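Monalysin (Pseudomonas entomophila, PDB 4MKO) forms beta-barrel pores in host membranes, a cytolytic and hemolytic toxin that damages the Drosophila intestine and contributes to bacterial virulence. Local coordinates at residues D17-D22 with Q28-D33; I65-P68 with T72-L75; F126-E131 with R185-V190; T130-K133 with T137-I140. One frame throughout, in Å; residues are numbered along the deposited sequence.

Contact 1 of 4, residues D17-D22 with Q28-D33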
loop_
_atom_site.group_PDB
_atom_site.type_symbol
_atom_site.label_atom_id
_atom_site.label_comp_id
_atom_site.label_asym_id
_atom_site.label_seq_id
_atom_site.Cartn_x
_atom_site.Cartn_y
_atom_site.Cartn_z
ATOM N N ASP A 17 -11.307 -9.078 -0.640
ATOM C CA ASP A 17 -12.616 -9.066 0.019
ATOM C C ASP A 17 -12.859 -10.407 0.710
ATOM O O ASP A 17 -13.354 -10.410 1.820
ATOM C CB ASP A 17 -13.726 -8.825 -0.997
ATOM C CG ASP A 17 -14.039 -7.368 -1.210
ATOM O OD1 ASP A 17 -13.602 -6.544 -0.388
ATOM O OD2 ASP A 17 -14.788 -7.062 -2.155
ATOM N N GLY A 18 -12.478 -11.509 0.070
ATOM C CA GLY A 18 -12.621 -12.846 0.653
ATOM C C GLY A 18 -11.876 -12.925 1.976
ATOM O O GLY A 18 -12.408 -13.387 2.989
ATOM N N TYR A 19 -10.655 -12.381 1.987
ATOM C CA TYR A 19 -9.814 -12.324 3.183
ATOM C C TYR A 19 -10.473 -11.485 4.290
ATOM O O TYR A 19 -10.581 -11.939 5.438
ATOM C CB TYR A 19 -8.427 -11.763 2.791
ATOM C CG TYR A 19 -7.499 -11.508 3.957
ATOM C CD1 TYR A 19 -6.854 -12.557 4.602
ATOM C CD2 TYR A 19 -7.260 -10.214 4.412
ATOM C CE1 TYR A 19 -5.975 -12.324 5.660
ATOM C CE2 TYR A 19 -6.420 -9.973 5.496
ATOM C CZ TYR A 19 -5.778 -11.030 6.116
ATOM O OH TYR A 19 -4.964 -10.783 7.193
ATOM N N LEU A 20 -10.936 -10.273 3.946
ATOM C CA LEU A 20 -11.522 -9.376 4.939
ATOM C C LEU A 20 -12.900 -9.786 5.420
ATOM O O LEU A 20 -13.268 -9.398 6.534
ATOM C CB LEU A 20 -11.556 -7.927 4.443
ATOM C CG LEU A 20 -10.199 -7.246 4.172
ATOM C CD1 LEU A 20 -10.414 -5.906 3.491
ATOM C CD2 LEU A 20 -9.413 -7.054 5.468
ATOM N N LEU A 21 -13.668 -10.534 4.586
ATOM C CA LEU A 21 -15.041 -10.954 4.930
ATOM C C LEU A 21 -15.070 -12.258 5.703
ATOM O O LEU A 21 -16.148 -12.728 6.090
ATOM C CB LEU A 21 -15.941 -11.026 3.705
ATOM C CG LEU A 21 -16.264 -9.674 3.029
ATOM C CD1 LEU A 21 -16.910 -9.903 1.712
ATOM C CD2 LEU A 21 -17.111 -8.790 3.924
ATOM N N ASP A 22 -13.875 -12.810 5.968
ATOM C CA ASP A 22 -13.717 -14.007 6.778
ATOM C C ASP A 22 -13.466 -13.509 8.200
ATOM O O ASP A 22 -12.345 -13.103 8.547
ATOM C CB ASP A 22 -12.556 -14.873 6.252
ATOM C CG ASP A 22 -12.134 -15.990 7.197
ATOM O OD1 ASP A 22 -12.946 -16.374 8.057
ATOM O OD2 ASP A 22 -11.003 -16.467 7.072
ATOM N N GLN A 28 -5.024 -8.718 9.556
ATOM C CA GLN A 28 -4.149 -7.534 9.565
ATOM C C GLN A 28 -3.756 -7.136 8.141
ATOM O O GLN A 28 -3.615 -5.954 7.849
ATOM C CB GLN A 28 -2.851 -7.821 10.339
ATOM C CG GLN A 28 -2.987 -7.840 11.855
ATOM C CD GLN A 28 -1.673 -8.239 12.469
ATOM O OE1 GLN A 28 -1.139 -9.326 12.203
ATOM N NE2 GLN A 28 -1.108 -7.358 13.279
ATOM N N GLY A 29 -3.489 -8.126 7.299
ATOM C CA GLY A 29 -3.016 -7.838 5.951
ATOM C C GLY A 29 -2.659 -9.067 5.148
ATOM O O GLY A 29 -2.703 -10.198 5.644
ATOM N N CYS A 30 -2.372 -8.844 3.867
ATOM C CA CYS A 30 -2.061 -9.933 2.967
ATOM C C CYS A 30 -1.036 -9.499 1.929
ATOM O O CYS A 30 -0.938 -8.307 1.611
ATOM C CB CYS A 30 -3.335 -10.483 2.320
ATOM S SG CYS A 30 -4.247 -9.297 1.283
ATOM N N TRP A 31 -0.259 -10.466 1.427
ATOM C CA TRP A 31 0.635 -10.241 0.290
ATOM C C TRP A 31 -0.297 -10.164 -0.909
ATOM O O TRP A 31 -1.340 -10.828 -0.934
ATOM C CB TRP A 31 1.603 -11.413 0.123
ATOM C CG TRP A 31 2.599 -11.516 1.239
ATOM C CD1 TRP A 31 2.466 -12.235 2.392
ATOM C CD2 TRP A 31 3.853 -10.827 1.334
ATOM N NE1 TRP A 31 3.603 -12.111 3.155
ATOM C CE2 TRP A 31 4.458 -11.227 2.547
ATOM C CE3 TRP A 31 4.532 -9.911 0.505
ATOM C CZ2 TRP A 31 5.713 -10.749 2.953
ATOM C CZ3 TRP A 31 5.785 -9.447 0.901
ATOM C CH2 TRP A 31 6.363 -9.862 2.112
ATOM N N VAL A 32 0.048 -9.341 -1.891
ATOM C CA VAL A 32 -0.789 -9.153 -3.078
ATOM C C VAL A 32 -0.031 -9.659 -4.300
ATOM O O VAL A 32 1.106 -9.241 -4.518
ATOM C CB VAL A 32 -1.180 -7.652 -3.248
ATOM C CG1 VAL A 32 -1.931 -7.416 -4.568
ATOM C CG2 VAL A 32 -2.015 -7.171 -2.065
ATOM N N ASP A 33 -0.672 -10.519 -5.098
ATOM C CA ASP A 33 -0.115 -11.036 -6.355
ATOM C C ASP A 33 -0.624 -10.074 -7.432
ATOM O O ASP A 33 -1.811 -10.094 -7.791
ATOM C CB ASP A 33 -0.627 -12.474 -6.609
ATOM C CG ASP A 33 -0.330 -13.067 -7.982
ATOM O OD1 ASP A 33 0.422 -12.436 -8.756
ATOM O OD2 ASP A 33 -0.843 -14.161 -8.276
#

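Contact 2 of 4, residues I65-P68 with T72-L75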
loop_
_atom_site.group_PDB
_atom_site.type_symbol
_atom_site.label_atom_id
_atom_site.label_comp_id
_atom_site.label_asym_id
_atom_site.label_seq_id
_atom_site.Cartn_x
_atom_site.Cartn_y
_atom_site.Cartn_z
ATOM N N ILE A 65 -14.050 3.696 18.954
ATOM C CA ILE A 65 -15.231 4.343 19.529
ATOM C C ILE A 65 -16.011 3.354 20.388
ATOM O O ILE A 65 -16.196 2.201 19.976
ATOM C CB ILE A 65 -16.137 4.999 18.427
ATOM C CG1 ILE A 65 -17.276 5.853 19.046
ATOM C CG2 ILE A 65 -16.726 3.956 17.467
ATOM C CD1 ILE A 65 -16.985 7.293 19.157
ATOM N N SER A 66 -16.492 3.830 21.570
ATOM C CA SER A 66 -17.329 3.033 22.461
ATOM C C SER A 66 -18.705 3.664 22.460
ATOM O O SER A 66 -18.806 4.876 22.567
ATOM C CB SER A 66 -16.757 2.994 23.875
ATOM O OG SER A 66 -15.554 2.244 23.880
ATOM N N ILE A 67 -19.756 2.849 22.277
ATOM C CA ILE A 67 -21.140 3.340 22.198
ATOM C C ILE A 67 -21.989 2.659 23.263
ATOM O O ILE A 67 -21.972 1.426 23.363
ATOM C CB ILE A 67 -21.737 3.156 20.772
ATOM C CG1 ILE A 67 -20.796 3.709 19.687
ATOM C CG2 ILE A 67 -23.132 3.793 20.666
ATOM C CD1 ILE A 67 -21.181 3.302 18.223
ATOM N N PRO A 68 -22.748 3.438 24.067
ATOM C CA PRO A 68 -23.559 2.809 25.125
ATOM C C PRO A 68 -24.750 2.030 24.595
ATOM O O PRO A 68 -25.170 2.198 23.441
ATOM C CB PRO A 68 -24.051 3.996 25.978
ATOM C CG PRO A 68 -23.389 5.206 25.465
ATOM C CD PRO A 68 -22.861 4.911 24.089
ATOM N N THR A 72 -28.022 4.757 19.183
ATOM C CA THR A 72 -27.782 4.647 17.750
ATOM C C THR A 72 -27.261 6.021 17.315
ATOM O O THR A 72 -27.887 7.034 17.638
ATOM C CB THR A 72 -29.062 4.231 16.996
ATOM O OG1 THR A 72 -29.448 2.934 17.444
ATOM C CG2 THR A 72 -28.854 4.181 15.484
ATOM N N THR A 73 -26.115 6.069 16.608
ATOM C CA THR A 73 -25.567 7.351 16.151
ATOM C C THR A 73 -24.917 7.234 14.779
ATOM O O THR A 73 -24.414 6.167 14.430
ATOM C CB THR A 73 -24.578 7.944 17.195
ATOM O OG1 THR A 73 -24.266 9.292 16.851
ATOM C CG2 THR A 73 -23.265 7.141 17.337
ATOM N N THR A 74 -24.906 8.338 14.023
ATOM C CA THR A 74 -24.205 8.396 12.744
ATOM C C THR A 74 -22.799 8.908 13.048
ATOM O O THR A 74 -22.598 10.098 13.284
ATOM C CB THR A 74 -24.989 9.234 11.717
ATOM O OG1 THR A 74 -26.246 8.600 11.509
ATOM C CG2 THR A 74 -24.254 9.362 10.375
ATOM N N LEU A 75 -21.836 7.992 13.096
ATOM C CA LEU A 75 -20.455 8.318 13.390
ATOM C C LEU A 75 -19.745 8.894 12.177
ATOM O O LEU A 75 -19.795 8.294 11.115
ATOM C CB LEU A 75 -19.720 7.052 13.891
ATOM C CG LEU A 75 -18.351 7.290 14.519
ATOM C CD1 LEU A 75 -18.488 7.870 15.938
ATOM C CD2 LEU A 75 -17.578 6.012 14.598
#

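Contact 3 of 4, residues F126-E131 with R185-V190. With ACT (acetate ion), chain J.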
loop_
_atom_site.group_PDB
_atom_site.type_symbol
_atom_site.label_atom_id
_atom_site.label_comp_id
_atom_site.label_asym_id
_atom_site.label_seq_id
_atom_site.Cartn_x
_atom_site.Cartn_y
_atom_site.Cartn_z
ATOM N N PHE A 126 -11.047 13.058 3.923
ATOM C CA PHE A 126 -12.468 13.173 3.587
ATOM C C PHE A 126 -13.272 12.518 4.682
ATOM O O PHE A 126 -12.795 11.577 5.327
ATOM C CB PHE A 126 -12.825 12.624 2.195
ATOM C CG PHE A 126 -12.755 11.128 2.028
ATOM C CD1 PHE A 126 -11.543 10.496 1.760
ATOM C CD2 PHE A 126 -13.908 10.352 2.089
ATOM C CE1 PHE A 126 -11.486 9.114 1.580
ATOM C CE2 PHE A 126 -13.850 8.966 1.911
ATOM C CZ PHE A 126 -12.639 8.356 1.645
ATOM N N THR A 127 -14.490 13.028 4.901
ATOM C CA THR A 127 -15.379 12.527 5.932
ATOM C C THR A 127 -16.169 11.342 5.406
ATOM O O THR A 127 -16.747 11.406 4.314
ATOM C CB THR A 127 -16.322 13.663 6.413
ATOM O OG1 THR A 127 -15.527 14.795 6.769
ATOM C CG2 THR A 127 -17.201 13.251 7.602
ATOM N N ASP A 128 -16.225 10.283 6.209
ATOM C CA ASP A 128 -17.049 9.125 5.919
ATOM C C ASP A 128 -17.950 8.893 7.130
ATOM O O ASP A 128 -17.587 9.272 8.248
ATOM C CB ASP A 128 -16.199 7.888 5.583
ATOM C CG ASP A 128 -17.019 6.748 5.025
ATOM O OD1 ASP A 128 -17.802 6.991 4.084
ATOM O OD2 ASP A 128 -16.858 5.605 5.511
ATOM N N THR A 129 -19.155 8.360 6.905
ATOM C CA THR A 129 -20.082 8.119 8.014
ATOM C C THR A 129 -20.610 6.707 7.984
ATOM O O THR A 129 -20.755 6.142 6.904
ATOM C CB THR A 129 -21.278 9.124 7.987
ATOM O OG1 THR A 129 -22.085 8.887 6.832
ATOM C CG2 THR A 129 -20.845 10.601 8.051
ATOM N N THR A 130 -20.940 6.161 9.169
ATOM C CA THR A 130 -21.588 4.864 9.357
ATOM C C THR A 130 -22.556 4.978 10.537
ATOM O O THR A 130 -22.154 5.415 11.623
ATOM C CB THR A 130 -20.569 3.713 9.559
ATOM O OG1 THR A 130 -19.699 3.664 8.428
ATOM C CG2 THR A 130 -21.247 2.346 9.707
ATOM N N GLU A 131 -23.817 4.567 10.330
ATOM C CA GLU A 131 -24.789 4.551 11.421
ATOM C C GLU A 131 -24.431 3.324 12.246
ATOM O O GLU A 131 -24.291 2.231 11.692
ATOM C CB GLU A 131 -26.240 4.488 10.910
ATOM C CG GLU A 131 -27.237 4.687 12.042
ATOM C CD GLU A 131 -28.698 4.661 11.641
ATOM O OE1 GLU A 131 -29.360 5.718 11.751
ATOM O OE2 GLU A 131 -29.192 3.579 11.245
ATOM N N ARG A 185 -10.776 2.986 -1.219
ATOM C CA ARG A 185 -12.048 3.457 -0.652
ATOM C C ARG A 185 -12.768 2.264 0.013
ATOM O O ARG A 185 -13.846 1.839 -0.415
ATOM C CB ARG A 185 -12.908 4.127 -1.734
ATOM C CG ARG A 185 -14.051 4.940 -1.114
ATOM C CD ARG A 185 -14.671 5.947 -2.063
ATOM N NE ARG A 185 -15.191 5.332 -3.279
ATOM C CZ ARG A 185 -16.442 4.929 -3.447
ATOM N NH1 ARG A 185 -17.321 5.040 -2.458
ATOM N NH2 ARG A 185 -16.823 4.396 -4.603
ATOM N N LYS A 186 -12.129 1.728 1.068
ATOM C CA LYS A 186 -12.604 0.572 1.811
ATOM C C LYS A 186 -12.183 0.708 3.267
ATOM O O LYS A 186 -11.014 1.000 3.558
ATOM C CB LYS A 186 -11.996 -0.682 1.180
ATOM C CG LYS A 186 -12.662 -1.977 1.542
ATOM C CD LYS A 186 -12.207 -3.111 0.630
ATOM C CE LYS A 186 -12.802 -3.040 -0.760
ATOM N NZ LYS A 186 -12.447 -4.238 -1.560
ATOM N N ARG A 187 -13.134 0.523 4.169
ATOM C CA ARG A 187 -12.874 0.604 5.598
ATOM C C ARG A 187 -13.559 -0.566 6.299
ATOM O O ARG A 187 -14.614 -1.022 5.860
ATOM C CB ARG A 187 -13.322 1.965 6.173
ATOM C CG ARG A 187 -14.843 2.183 6.214
ATOM C CD ARG A 187 -15.467 1.743 7.527
ATOM N NE ARG A 187 -16.929 1.869 7.492
ATOM C CZ ARG A 187 -17.777 0.941 7.055
ATOM N NH1 ARG A 187 -17.324 -0.208 6.564
ATOM N NH2 ARG A 187 -19.087 1.165 7.085
ATOM N N VAL A 188 -12.971 -1.007 7.404
ATOM C CA VAL A 188 -13.444 -2.134 8.193
ATOM C C VAL A 188 -13.762 -1.623 9.585
ATOM O O VAL A 188 -12.981 -0.856 10.137
ATOM C CB VAL A 188 -12.335 -3.234 8.248
ATOM C CG1 VAL A 188 -12.750 -4.426 9.117
ATOM C CG2 VAL A 188 -11.949 -3.707 6.839
ATOM N N ILE A 189 -14.865 -2.104 10.171
ATOM C CA ILE A 189 -15.232 -1.808 11.565
ATOM C C ILE A 189 -15.354 -3.148 12.270
ATOM O O ILE A 189 -16.102 -4.006 11.810
ATOM C CB ILE A 189 -16.524 -0.940 11.719
ATOM C CG1 ILE A 189 -16.447 0.378 10.901
ATOM C CG2 ILE A 189 -16.755 -0.633 13.209
ATOM C CD1 ILE A 189 -17.758 1.182 10.891
ATOM N N VAL A 190 -14.590 -3.354 13.358
ATOM C CA VAL A 190 -14.632 -4.605 14.111
ATOM C C VAL A 190 -14.805 -4.345 15.609
ATOM O O VAL A 190 -14.198 -3.391 16.111
ATOM C CB VAL A 190 -13.426 -5.552 13.852
ATOM C CG1 VAL A 190 -13.448 -6.131 12.431
ATOM C CG2 VAL A 190 -12.094 -4.879 14.156
HETATM C C ACT J . -13.923 -3.274 -5.033
HETATM O O ACT J . -13.217 -3.830 -4.171
HETATM O OXT ACT J . -13.558 -3.009 -6.214
HETATM C CH3 ACT J . -15.349 -2.897 -4.612
#

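Contact 4 of 4, residues T130-K133 with T137-I140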
loop_
_atom_site.group_PDB
_atom_site.type_symbol
_atom_site.label_atom_id
_atom_site.label_comp_id
_atom_site.label_asym_id
_atom_site.label_seq_id
_atom_site.Cartn_x
_atom_site.Cartn_y
_atom_site.Cartn_z
ATOM N N THR A 130 -20.940 6.161 9.169
ATOM C CA THR A 130 -21.588 4.864 9.357
ATOM C C THR A 130 -22.556 4.978 10.537
ATOM O O THR A 130 -22.154 5.415 11.623
ATOM C CB THR A 130 -20.569 3.713 9.559
ATOM O OG1 THR A 130 -19.699 3.664 8.428
ATOM C CG2 THR A 130 -21.247 2.346 9.707
ATOM N N GLU A 131 -23.817 4.567 10.330
ATOM C CA GLU A 131 -24.789 4.551 11.421
ATOM C C GLU A 131 -24.431 3.324 12.246
ATOM O O GLU A 131 -24.291 2.231 11.692
ATOM C CB GLU A 131 -26.240 4.488 10.910
ATOM C CG GLU A 131 -27.237 4.687 12.042
ATOM C CD GLU A 131 -28.698 4.661 11.641
ATOM O OE1 GLU A 131 -29.360 5.718 11.751
ATOM O OE2 GLU A 131 -29.192 3.579 11.245
ATOM N N MET A 132 -24.156 3.526 13.535
ATOM C CA MET A 132 -23.737 2.447 14.417
ATOM C C MET A 132 -24.581 2.455 15.686
ATOM O O MET A 132 -25.084 3.509 16.093
ATOM C CB MET A 132 -22.252 2.617 14.787
ATOM C CG MET A 132 -21.295 2.480 13.610
ATOM S SD MET A 132 -19.619 2.900 14.121
ATOM C CE MET A 132 -19.225 1.482 15.136
ATOM N N LYS A 133 -24.694 1.289 16.322
ATOM C CA LYS A 133 -25.474 1.085 17.535
ATOM C C LYS A 133 -24.635 0.403 18.609
ATOM O O LYS A 133 -23.851 -0.509 18.313
ATOM C CB LYS A 133 -26.707 0.220 17.206
ATOM C CG LYS A 133 -27.754 0.145 18.317
ATOM C CD LYS A 133 -28.948 -0.708 17.904
ATOM C CE LYS A 133 -29.983 -0.797 18.998
ATOM N NZ LYS A 133 -31.240 -1.437 18.523
ATOM N N THR A 137 -17.374 -1.589 21.927
ATOM C CA THR A 137 -16.188 -0.833 21.569
ATOM C C THR A 137 -15.782 -1.365 20.204
ATOM O O THR A 137 -15.717 -2.582 20.011
ATOM C CB THR A 137 -15.103 -0.940 22.642
ATOM O OG1 THR A 137 -15.650 -0.458 23.870
ATOM C CG2 THR A 137 -13.872 -0.127 22.295
ATOM N N PHE A 138 -15.559 -0.457 19.264
ATOM C CA PHE A 138 -15.264 -0.786 17.869
ATOM C C PHE A 138 -14.054 -0.027 17.364
ATOM O O PHE A 138 -13.825 1.123 17.753
ATOM C CB PHE A 138 -16.482 -0.462 16.971
ATOM C CG PHE A 138 -17.789 -0.977 17.532
ATOM C CD1 PHE A 138 -18.137 -2.314 17.406
ATOM C CD2 PHE A 138 -18.618 -0.148 18.284
ATOM C CE1 PHE A 138 -19.324 -2.807 17.972
ATOM C CE2 PHE A 138 -19.809 -0.636 18.837
ATOM C CZ PHE A 138 -20.156 -1.963 18.673
ATOM N N VAL A 139 -13.293 -0.677 16.484
ATOM C CA VAL A 139 -12.092 -0.101 15.877
ATOM C C VAL A 139 -12.350 -0.012 14.390
ATOM O O VAL A 139 -12.866 -0.956 13.794
ATOM C CB VAL A 139 -10.787 -0.893 16.185
ATOM C CG1 VAL A 139 -9.562 -0.089 15.750
ATOM C CG2 VAL A 139 -10.689 -1.262 17.677
ATOM N N ILE A 140 -12.013 1.131 13.814
ATOM C CA ILE A 140 -12.158 1.407 12.396
ATOM C C ILE A 140 -10.782 1.410 11.765
ATOM O O ILE A 140 -9.866 2.053 12.286
ATOM C CB ILE A 140 -12.873 2.757 12.178
ATOM C CG1 ILE A 140 -14.227 2.766 12.932
ATOM C CG2 ILE A 140 -13.040 3.042 10.669
ATOM C CD1 ILE A 140 -14.968 4.115 12.904
#

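Contact 1 of 4, residues D17-D22 with Q28-D33
With CG of Tyr-19 anti to the backbone N (chi1 174°), the phenol leaves helix 12-20 pointing at the start of strand 29-43 and reaches the backbone of Gln-28 and Gly-29. There its OH takes two N-H groups: Gly-29 N lies 3.0 Å from Tyr-19 OH with an N-H...O angle of 139°, while Gln-28 N gives a weak bond of 3.1 Å to the same oxygen, arriving at the edge of the ring. The carbonyl Gly-29 O is also close, 2.8 Å from Tyr-19 OH. Beside the phenol lies Cys-30, its sulfur above one ring face. Cys-30 SG stands 4.9 Å from the Tyr-19 ring centroid, 25° off the ring normal, a distant sulfur-aromatic contact. The same sulfur is a ligand of a bound mercury ion. Helix and strand belong to a beta-alpha-beta unit made of strand 9-10, helix 12-20 and strand 29-43, and Lys-10 on the first strand touches both Tyr-19 and Cys-30. Tyr-19 is buried, and its hydroxyl accepts from backbone N-H groups at the strand's entry, giving these polar atoms a partner away from solvent; the two bonds, one of them weak, together would favour this position of the phenol.

Contact 2 of 4, residues I65-P68 with T72-L75
Ile-65 and Leu-75 meet through methyl groups at two places, their side chains sliding past each other in opposite directions. Ile-65 CD1 touches Leu-75 CD1 at 3.6 Å, and Ile-65 CG2 lies equally close, 3.6 Å, to Leu-75 CD2, so both branches of each residue take part. In Ile-65, CG1 is anti to the backbone N (chi1 -172°), and chi2 of 96° is away from the staggered values; this turn carries CD1 to the leucine. Leu-75 likewise holds CG opposite its own N, with chi2 of 76° setting one methyl against each isoleucine branch. The segments end strand 46-67 and begin strand 72-81, which fall in different sheets: Ile-65 and Ile-67 bond through their backbones to Phe-138 and Gly-136, whereas Thr-73 and Leu-75 pair with Met-132 and Thr-130. The contact is thus packing between sheets in an aerolysin-like fold, where the region inferred to form the pore begins; Ile-67 and segment 72-75 lie within it. Farther along, Ile-67 and Thr-73 also turn their CB atoms inward, but Ile-67 CD1 comes only to 4.5 Å from Thr-73 CG2, a looser approach. Ile-67 is buried, and Met-132 of strand 124-133 packs against it.

Contact 3 of 4, residues F126-E131 with R185-V190
Thr-130 and Arg-187 approach from opposite directions, and the threonine hydroxyl meets the guanidinium at its edge. Arg-187 NH2 donates to Thr-130 OG1 over 2.9 Å with an N-H...O angle of 164°, and the oxygen is only 5° out of the guanidinium plane, so the bond is both straight and coplanar. The arginine gets there by a bend at chi2, which turns its chain along the strand toward Ile-189. That residue covers part of one guanidinium face, with Ile-189 CD1 3.4 Å above the plane and offset toward the rim. Ile-189 and Thr-130 themselves reach toward each other tip to tip, Ile-189 CD1 being 3.9 Å from Thr-130 CG2. Asp-128 crosses Arg-187 at about a right angle, its carboxylate plane tilted 56° to the guanidinium. Asp-128 OD2 is 4.2 Å from Arg-187 NE but well out of the guanidinium plane, so this is a proximity of opposite charges and not a salt bridge.

Tyr-77 OH on strand 72-81 ties these groups together: it hydrogen-bonds Thr-130 OG1 and Arg-187 NE, and weakly Asp-128 OD2. On the other side of strand 173-191, in the conformer described, one of two, Lys-186 NZ gives a 2.8 Å hydrogen bond to an acetate oxygen, the acetate probably coming from the crystallisation liquor. The strand axes approach to 10.4 Å, a spacing of packed layers, not of paired neighbours. The arrangement is that of face-to-face sheet packing in an aerolysin-like toxin, with strand 124-133, from the region assigned to pore formation, laid against the long strand 173-191.

Contact 4 of 4, residues T130-K133 with T137-I140
Met-132 and Phe-138 have the most surface buried here, and a single methyl group makes most of the touch. Met-132 CE sits 3.6 Å from Phe-138 CD2 and 3.7 Å from Phe-138 CG, and it also lies 3.8 Å from Phe-138 CB, so it rests where the ring joins the rest of the side chain. The approach to the ring is oblique. CG of Met-132 lies anti to the carbonyl carbon, and the chain runs extended through chi2 (173°) before the bend about CG-SD (chi3 72°) swings the methyl onto the phenylalanine. Phe-138 sets CG anti to its carbonyl carbon (chi1 -47°), which sends its ring past the methionine in the reverse direction and toward the end of strand 124-133.

The chain reverses between Lys-133 and Thr-137, yet these two segments do not form a paired hairpin, for their backbones bond to strands of different sheets: segment 130-133 pairs with strand 72-81, while segment 137-140 lies between strands 46-67 and 173-191, Val-139 bonding to Val-190. The connection therefore passes from the two-stranded sheet of the region assigned to pore formation to the large mixed sheet, consistent with the layered beta architecture of the aerolysin-like family.

Lys-133 contributes with its backbone, its CB pointing away from Phe-138. Lys-133 O lies 4.0 Å from Phe-138 CZ, again oblique to the ring, at the far end from the methionine methyl. Leu-75 and Ile-189 also pack on Met-132, and Ile-189 touches Phe-138 and Ile-140 as well.

Contacts 2, 3 and 4 form one continuous patch between the two-stranded sheet 72-81/124-133 and the large mixed sheet. The centres of contacts 2 and 4 are about 6 Å apart, and those of 3 and 4 about 9 Å, the latter sharing Thr-130 and Glu-131. Leu-75 CD2, 3.6 Å from Ile-140 CD1, joins contacts 2 and 4, and Ile-189 CG2, 3.8 Å from Met-132 CE, joins 3 and 4. Contact 1 lies about 17 Å from contact 2 and about 11 Å from contact 4 (nearest atoms); it touches contact 3 by a 2.8 Å salt bridge, Asp-17 OD1 to Lys-186 NZ in one of two lysine conformers. Cys-30 of contact 1 binds a mercury ion; the side chain of Arg-187 is about 13 Å from a bound mercury.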